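Diacylglycerol O-acyltransferase (Marinobacter hydrocarbonoclasticus, PDB 6CHJ) probably catalyses transfer of a fatty acyl group from acyl-CoA to diacylglycerol or a long-chain alcohol, forming triacylglycerols or wax esters. Local coordinates at residues R252-A257 and Q444-L449; V265-C270 and L327-G332; T276-M279 and L284-K287. All coordinates share one frame; numbering follows the deposited sequence.

In the fold
Of the helices involved, 248-258 comes first and leads into helix 262-280, which takes part in interactions 2 and 3. Interaction 3 closes the shortest loop, where the chain folds back on the end of helix 262-280 before entering strand 290-294. After strand 310-314, helix 322-338 meets helix 262-280 in interaction 2, closing a wider loop with interaction 3 nested inside. Helix 437-453 then returns to helix 248-258 in interaction 1, whose loop encloses both others. Interactions 1 and 2, with centres 11 Å apart, touch through Val265 and Met269. Interaction 3 lies about 17 Å from interaction 2, centre to centre, farther along their common helix.

Interaction 1: residues R252-A257 and Q444-L449; sequences RAVCEA and QGLAEL
In this apolar helix-helix contact, Val254 of helix 248-258 meets Leu446 and Leu449, which are three residues apart on helix 437-453. The two methyls of the valine divide the partners between them. CG1 of Val254 reaches Leu449 CD1 at 3.9 Å and lies 4.0 Å from Leu449 CB, and these two side chains meet at about a right angle. The other branch, Val254 CG2, approaches Leu446 CD1 at 4.1 Å. CG1 stands anti to the valine backbone N (chi1 173°), and this setting gives each methyl a leucine of its own. Leu446 does not aim its CB at the valine; its CG, anti to the backbone N with chi1 -179°, carries CD1 over to it. Leu449, by contrast, already points toward helix 248-258 from its CB. The nearest pair of CA atoms is Val254 CA and Leu449 CA, 7.1 Å apart. Val265 of helix 262-280 touches both Val254 and Leu446, while Leu449 also rests on Ala322 and Leu326 of helix 322-338, so the three side chains belong to a core made by four helices. Nearby, Leu449 O is hydrogen-bonded to Tyr258 OH. Between 252-257 and 444-449 themselves no hydrogen bond forms: the two helices meet here through buried aliphatic carbons, and their association at this point rests on shape and the exclusion of water.

Interaction 2: residues V265-C270 and L327-G332; sequences VVTAMC and LKIHHG
Ile329 of helix 322-338 reaches helix 262-280 with two separate branches, one for each of two consecutive residues. Its CG2 methyl meets the methyl of Thr267, CG2 to CG2, at 3.9 Å, the two side chains meeting at a slant. The longer branch ends in CD1, which settles against the backbone of Ala268, 3.9 Å from Ala268 CA and 4.2 Å from Ala268 CB. Because alanine carries no more than a methyl, the isoleucine can come down onto the helix surface itself, and Ala268 CA and Ile329 CA, 6.9 Å apart, are the nearest CA pair of the two segments. All three residues are buried.

The threonine is set by a polar bond. Thr267 OG1 is hydrogen-bonded to Asn263 O, one turn earlier in its own helix, so the hydroxyl is satisfied within helix 262-280. With OG1 set beside the backbone N (chi1 -60°), CG2 lies anti to that nitrogen and turns to the isoleucine. Thr267 thus meets its partner through its methyl, although it is a polar residue.

Further out, Leu315 and His316, in the loop between strand 310-314 and helix 322-338, touch Thr267 and Ile329 respectively. Met269, its CB pointing away from helix 322-338, packs against Leu442 and Leu446 of helix 437-453, and Val265 and Val266 lie on Ile251 of helix 248-258. Val266, Met269 and Cys270 rest on Phe423 of strand 420-428, which places helix 262-280 between helix 322-338 and that strand of the six-stranded mixed sheet.

Interaction 3: residues T276-M279 and L284-K287; sequences TYLM and LPEK
Thr276 O accepts a hydrogen bond from Asn280 ND2 near the end of helix 262-280, but where Leu278 O meets Leu284 N, at 3.2 Å, the angle is too poor for one. The contact is therefore carried by hydrocarbon. Leu278 CB sits 3.6 Å from Leu284 CA, with the two CB atoms, Leu278 CB and Leu284 CB, at 3.9 Å. Farther along the same side chain, Leu278 CD1 approaches Pro285 CD at 4.1 Å, the two side chains crossing at about a right angle. This is the helix-to-strand connection in which the chain, having left helix 262-280, folds back against its last turn before entering strand 290-294. Met279 and Leu284 lie side by side and point the same way. Met279 CG touches Leu284 CD2 at 3.5 Å, and SD of Met279 follows at 4.1 Å from that methyl. The leucine's CG, anti to its own N at chi1 169°, brings CD2 alongside the methionine chain. With an alanine here in place of Leu284, CG and both methyls are gone, and Met279 would probably lose the CD2 contact along its CG and SD and be freer to turn. Leu278 is backed by Met230 and Leu289.

Interaction 1: residues R252-A257 and Q444-L449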
# COMPACT_ATOMS: atom_id res chain seq x y z
N ARG B 252 -9.72 35.37 -12.99
CA ARG B 252 -10.61 36.12 -13.88
C ARG B 252 -10.02 37.48 -14.24
O ARG B 252 -10.13 37.93 -15.39
CB ARG B 252 -11.99 36.27 -13.24
CG ARG B 252 -13.03 35.36 -13.85
CD ARG B 252 -14.39 35.61 -13.23
NE ARG B 252 -14.81 34.57 -12.30
CZ ARG B 252 -14.77 34.70 -10.97
NH1 ARG B 252 -14.32 35.82 -10.42
NH2 ARG B 252 -15.18 33.71 -10.19
N ALA B 253 -9.38 38.16 -13.27
CA ALA B 253 -8.71 39.41 -13.58
C ALA B 253 -7.73 39.24 -14.73
O ALA B 253 -7.62 40.11 -15.61
CB ALA B 253 -7.98 39.94 -12.34
N VAL B 254 -7.02 38.11 -14.78
CA VAL B 254 -6.09 37.90 -15.87
C VAL B 254 -6.85 37.61 -17.16
O VAL B 254 -6.40 37.99 -18.26
CB VAL B 254 -5.10 36.78 -15.49
CG1 VAL B 254 -4.19 36.37 -16.68
CG2 VAL B 254 -4.28 37.22 -14.28
N CYS B 255 -8.04 37.01 -17.05
CA CYS B 255 -8.86 36.75 -18.23
C CYS B 255 -9.27 38.05 -18.92
O CYS B 255 -9.17 38.18 -20.14
CB CYS B 255 -10.12 35.99 -17.84
SG CYS B 255 -9.80 34.31 -17.56
N GLU B 256 -9.78 39.00 -18.13
CA GLU B 256 -10.27 40.24 -18.71
C GLU B 256 -9.14 41.02 -19.36
O GLU B 256 -9.27 41.49 -20.49
CB GLU B 256 -10.97 41.07 -17.62
CG GLU B 256 -12.40 40.61 -17.34
CD GLU B 256 -12.68 40.34 -15.87
OE1 GLU B 256 -13.29 39.29 -15.58
OE2 GLU B 256 -12.30 41.17 -15.01
N ALA B 257 -8.00 41.12 -18.66
CA ALA B 257 -6.86 41.86 -19.19
C ALA B 257 -6.44 41.35 -20.55
O ALA B 257 -6.15 42.14 -21.46
CB ALA B 257 -5.69 41.77 -18.21
N GLN B 444 4.04 31.02 -10.09
CA GLN B 444 4.88 31.95 -10.82
C GLN B 444 4.34 32.20 -12.23
O GLN B 444 4.40 33.33 -12.74
CB GLN B 444 6.31 31.40 -10.83
CG GLN B 444 7.34 32.24 -11.58
CD GLN B 444 8.52 31.42 -12.08
OE1 GLN B 444 8.58 30.20 -11.83
NE2 GLN B 444 9.44 32.06 -12.78
N GLY B 445 3.78 31.15 -12.88
CA GLY B 445 3.19 31.33 -14.19
C GLY B 445 2.03 32.31 -14.18
O GLY B 445 1.87 33.12 -15.09
N LEU B 446 1.21 32.27 -13.12
CA LEU B 446 0.10 33.21 -13.02
C LEU B 446 0.60 34.63 -12.67
O LEU B 446 0.08 35.62 -13.19
CB LEU B 446 -0.90 32.70 -11.99
CG LEU B 446 -2.17 33.51 -11.74
CD1 LEU B 446 -3.01 33.55 -12.99
CD2 LEU B 446 -2.94 32.90 -10.58
N ALA B 447 1.60 34.73 -11.79
CA ALA B 447 2.11 36.04 -11.42
C ALA B 447 2.83 36.72 -12.59
O ALA B 447 2.80 37.95 -12.69
CB ALA B 447 3.03 35.91 -10.20
N GLU B 448 3.47 35.95 -13.46
CA GLU B 448 4.14 36.53 -14.62
C GLU B 448 3.13 37.18 -15.55
O GLU B 448 3.37 38.29 -16.06
CB GLU B 448 4.92 35.45 -15.38
CG GLU B 448 6.33 35.20 -14.88
CD GLU B 448 7.19 34.52 -15.92
OE1 GLU B 448 6.73 34.44 -17.08
OE2 GLU B 448 8.32 34.08 -15.60
N LEU B 449 2.01 36.50 -15.81
CA LEU B 449 0.91 37.13 -16.54
C LEU B 449 0.41 38.36 -15.80
O LEU B 449 0.07 39.37 -16.42
CB LEU B 449 -0.23 36.13 -16.74
CG LEU B 449 -0.01 34.98 -17.72
CD1 LEU B 449 -1.21 34.00 -17.72
CD2 LEU B 449 0.25 35.54 -19.10

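Interaction 2: residues V265-C270 and L327-G332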
# COMPACT_ATOMS: atom_id res chain seq x y z
N VAL B 265 -6.40 30.39 -19.07
CA VAL B 265 -5.38 30.80 -18.11
C VAL B 265 -4.87 29.58 -17.33
O VAL B 265 -3.66 29.42 -17.13
CB VAL B 265 -5.93 31.88 -17.16
CG1 VAL B 265 -4.92 32.16 -16.05
CG2 VAL B 265 -6.28 33.15 -17.93
N VAL B 266 -5.78 28.72 -16.89
CA VAL B 266 -5.37 27.57 -16.09
C VAL B 266 -4.53 26.60 -16.92
O VAL B 266 -3.59 25.98 -16.41
CB VAL B 266 -6.63 26.91 -15.50
CG1 VAL B 266 -6.24 25.69 -14.77
CG2 VAL B 266 -7.36 27.87 -14.55
N THR B 267 -4.83 26.48 -18.22
CA THR B 267 -3.98 25.68 -19.10
C THR B 267 -2.62 26.33 -19.28
O THR B 267 -1.59 25.65 -19.33
CB THR B 267 -4.68 25.47 -20.44
OG1 THR B 267 -5.92 24.78 -20.23
CG2 THR B 267 -3.80 24.64 -21.39
N ALA B 268 -2.60 27.67 -19.38
CA ALA B 268 -1.36 28.42 -19.44
C ALA B 268 -0.55 28.26 -18.15
O ALA B 268 0.68 28.15 -18.20
CB ALA B 268 -1.66 29.90 -19.69
N MET B 269 -1.22 28.28 -17.00
CA MET B 269 -0.50 28.00 -15.75
C MET B 269 0.19 26.65 -15.81
O MET B 269 1.36 26.54 -15.42
CB MET B 269 -1.45 28.07 -14.56
CG MET B 269 -1.76 29.50 -14.11
SD MET B 269 -3.19 29.47 -13.02
CE MET B 269 -2.51 28.60 -11.59
N CYS B 270 -0.49 25.62 -16.35
CA CYS B 270 0.15 24.31 -16.52
C CYS B 270 1.31 24.38 -17.51
O CYS B 270 2.40 23.87 -17.23
CB CYS B 270 -0.88 23.26 -16.96
SG CYS B 270 -2.26 22.98 -15.77
N LEU B 327 -1.71 33.35 -25.27
CA LEU B 327 -2.55 33.59 -26.44
C LEU B 327 -2.37 32.53 -27.53
O LEU B 327 -3.35 32.10 -28.15
CB LEU B 327 -2.28 34.98 -27.02
CG LEU B 327 -2.44 36.09 -26.00
CD1 LEU B 327 -1.73 37.33 -26.51
CD2 LEU B 327 -3.91 36.35 -25.70
N LYS B 328 -1.13 32.08 -27.77
CA LYS B 328 -0.96 30.93 -28.65
C LYS B 328 -1.69 29.70 -28.12
O LYS B 328 -2.19 28.89 -28.91
CB LYS B 328 0.53 30.61 -28.86
CG LYS B 328 1.33 31.77 -29.43
CD LYS B 328 2.42 31.28 -30.36
CE LYS B 328 3.39 32.41 -30.71
NZ LYS B 328 4.68 31.89 -31.27
N ILE B 329 -1.78 29.55 -26.79
CA ILE B 329 -2.58 28.47 -26.21
C ILE B 329 -4.06 28.73 -26.45
O ILE B 329 -4.82 27.82 -26.81
CB ILE B 329 -2.27 28.30 -24.70
CG1 ILE B 329 -0.89 27.68 -24.48
CG2 ILE B 329 -3.33 27.45 -24.02
CD1 ILE B 329 -0.26 27.98 -23.12
N HIS B 330 -4.49 29.98 -26.26
CA HIS B 330 -5.91 30.31 -26.38
C HIS B 330 -6.42 30.02 -27.80
O HIS B 330 -7.40 29.28 -27.98
CB HIS B 330 -6.14 31.77 -26.00
CG HIS B 330 -7.36 32.38 -26.61
ND1 HIS B 330 -7.37 33.65 -27.14
CD2 HIS B 330 -8.62 31.90 -26.76
CE1 HIS B 330 -8.58 33.93 -27.60
NE2 HIS B 330 -9.35 32.88 -27.39
N HIS B 331 -5.77 30.61 -28.81
CA HIS B 331 -6.20 30.37 -30.18
C HIS B 331 -6.00 28.92 -30.59
O HIS B 331 -6.81 28.37 -31.34
CB HIS B 331 -5.46 31.32 -31.15
CG HIS B 331 -5.92 32.75 -31.06
ND1 HIS B 331 -5.06 33.78 -30.74
CD2 HIS B 331 -7.14 33.30 -31.20
CE1 HIS B 331 -5.74 34.92 -30.71
NE2 HIS B 331 -7.01 34.65 -30.99
N GLY B 332 -4.93 28.29 -30.08
CA GLY B 332 -4.69 26.91 -30.44
C GLY B 332 -5.80 25.98 -29.98
O GLY B 332 -6.11 25.00 -30.66

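Interaction 3: residues T276-M279 and L284-K287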
# COMPACT_ATOMS: atom_id res chain seq x y z
N THR B 276 8.92 25.64 -16.70
CA THR B 276 9.90 25.88 -15.65
C THR B 276 10.47 24.57 -15.12
O THR B 276 11.69 24.45 -14.91
CB THR B 276 9.27 26.68 -14.51
OG1 THR B 276 8.46 27.74 -15.04
CG2 THR B 276 10.37 27.30 -13.62
N TYR B 277 9.60 23.57 -14.89
CA TYR B 277 10.07 22.32 -14.31
C TYR B 277 11.08 21.63 -15.22
O TYR B 277 12.11 21.14 -14.75
CB TYR B 277 8.89 21.39 -14.01
CG TYR B 277 9.36 20.08 -13.43
CD1 TYR B 277 9.51 19.92 -12.06
CD2 TYR B 277 9.71 19.02 -14.26
CE1 TYR B 277 9.96 18.73 -11.51
CE2 TYR B 277 10.17 17.82 -13.73
CZ TYR B 277 10.29 17.69 -12.36
OH TYR B 277 10.76 16.51 -11.83
N LEU B 278 10.82 21.59 -16.53
CA LEU B 278 11.72 20.87 -17.42
C LEU B 278 13.00 21.64 -17.70
O LEU B 278 14.06 21.04 -17.89
CB LEU B 278 11.00 20.53 -18.73
CG LEU B 278 9.90 19.48 -18.57
CD1 LEU B 278 8.94 19.50 -19.77
CD2 LEU B 278 10.52 18.12 -18.39
N MET B 279 12.93 22.97 -17.74
CA MET B 279 14.17 23.73 -17.80
C MET B 279 15.02 23.45 -16.58
O MET B 279 16.18 23.05 -16.69
CB MET B 279 13.87 25.22 -17.93
CG MET B 279 13.27 25.58 -19.27
SD MET B 279 13.12 27.36 -19.46
CE MET B 279 11.79 27.74 -18.31
N LEU B 284 14.06 20.27 -20.97
CA LEU B 284 12.99 20.89 -21.74
C LEU B 284 13.19 20.59 -23.22
O LEU B 284 14.25 20.91 -23.76
CB LEU B 284 12.96 22.40 -21.51
CG LEU B 284 12.06 23.19 -22.46
CD1 LEU B 284 10.60 22.97 -22.11
CD2 LEU B 284 12.38 24.69 -22.49
N PRO B 285 12.23 19.96 -23.89
CA PRO B 285 12.41 19.63 -25.31
C PRO B 285 12.40 20.88 -26.18
O PRO B 285 11.90 21.93 -25.80
CB PRO B 285 11.19 18.75 -25.64
CG PRO B 285 10.54 18.43 -24.28
CD PRO B 285 10.90 19.57 -23.39
N GLU B 286 12.97 20.73 -27.39
CA GLU B 286 12.96 21.83 -28.35
C GLU B 286 11.55 22.05 -28.92
O GLU B 286 11.06 23.17 -28.94
CB GLU B 286 13.96 21.55 -29.47
CG GLU B 286 13.73 22.37 -30.73
CD GLU B 286 15.00 22.58 -31.54
OE1 GLU B 286 15.78 23.51 -31.22
OE2 GLU B 286 15.22 21.80 -32.50
N LYS B 287 10.90 20.98 -29.37
CA LYS B 287 9.50 21.09 -29.73
C LYS B 287 8.64 21.29 -28.48
O LYS B 287 8.96 20.78 -27.40
CB LYS B 287 9.04 19.84 -30.48
CG LYS B 287 9.43 19.84 -31.97
CD LYS B 287 9.21 18.48 -32.62
CE LYS B 287 7.97 18.47 -33.52
NZ LYS B 287 7.73 17.12 -34.14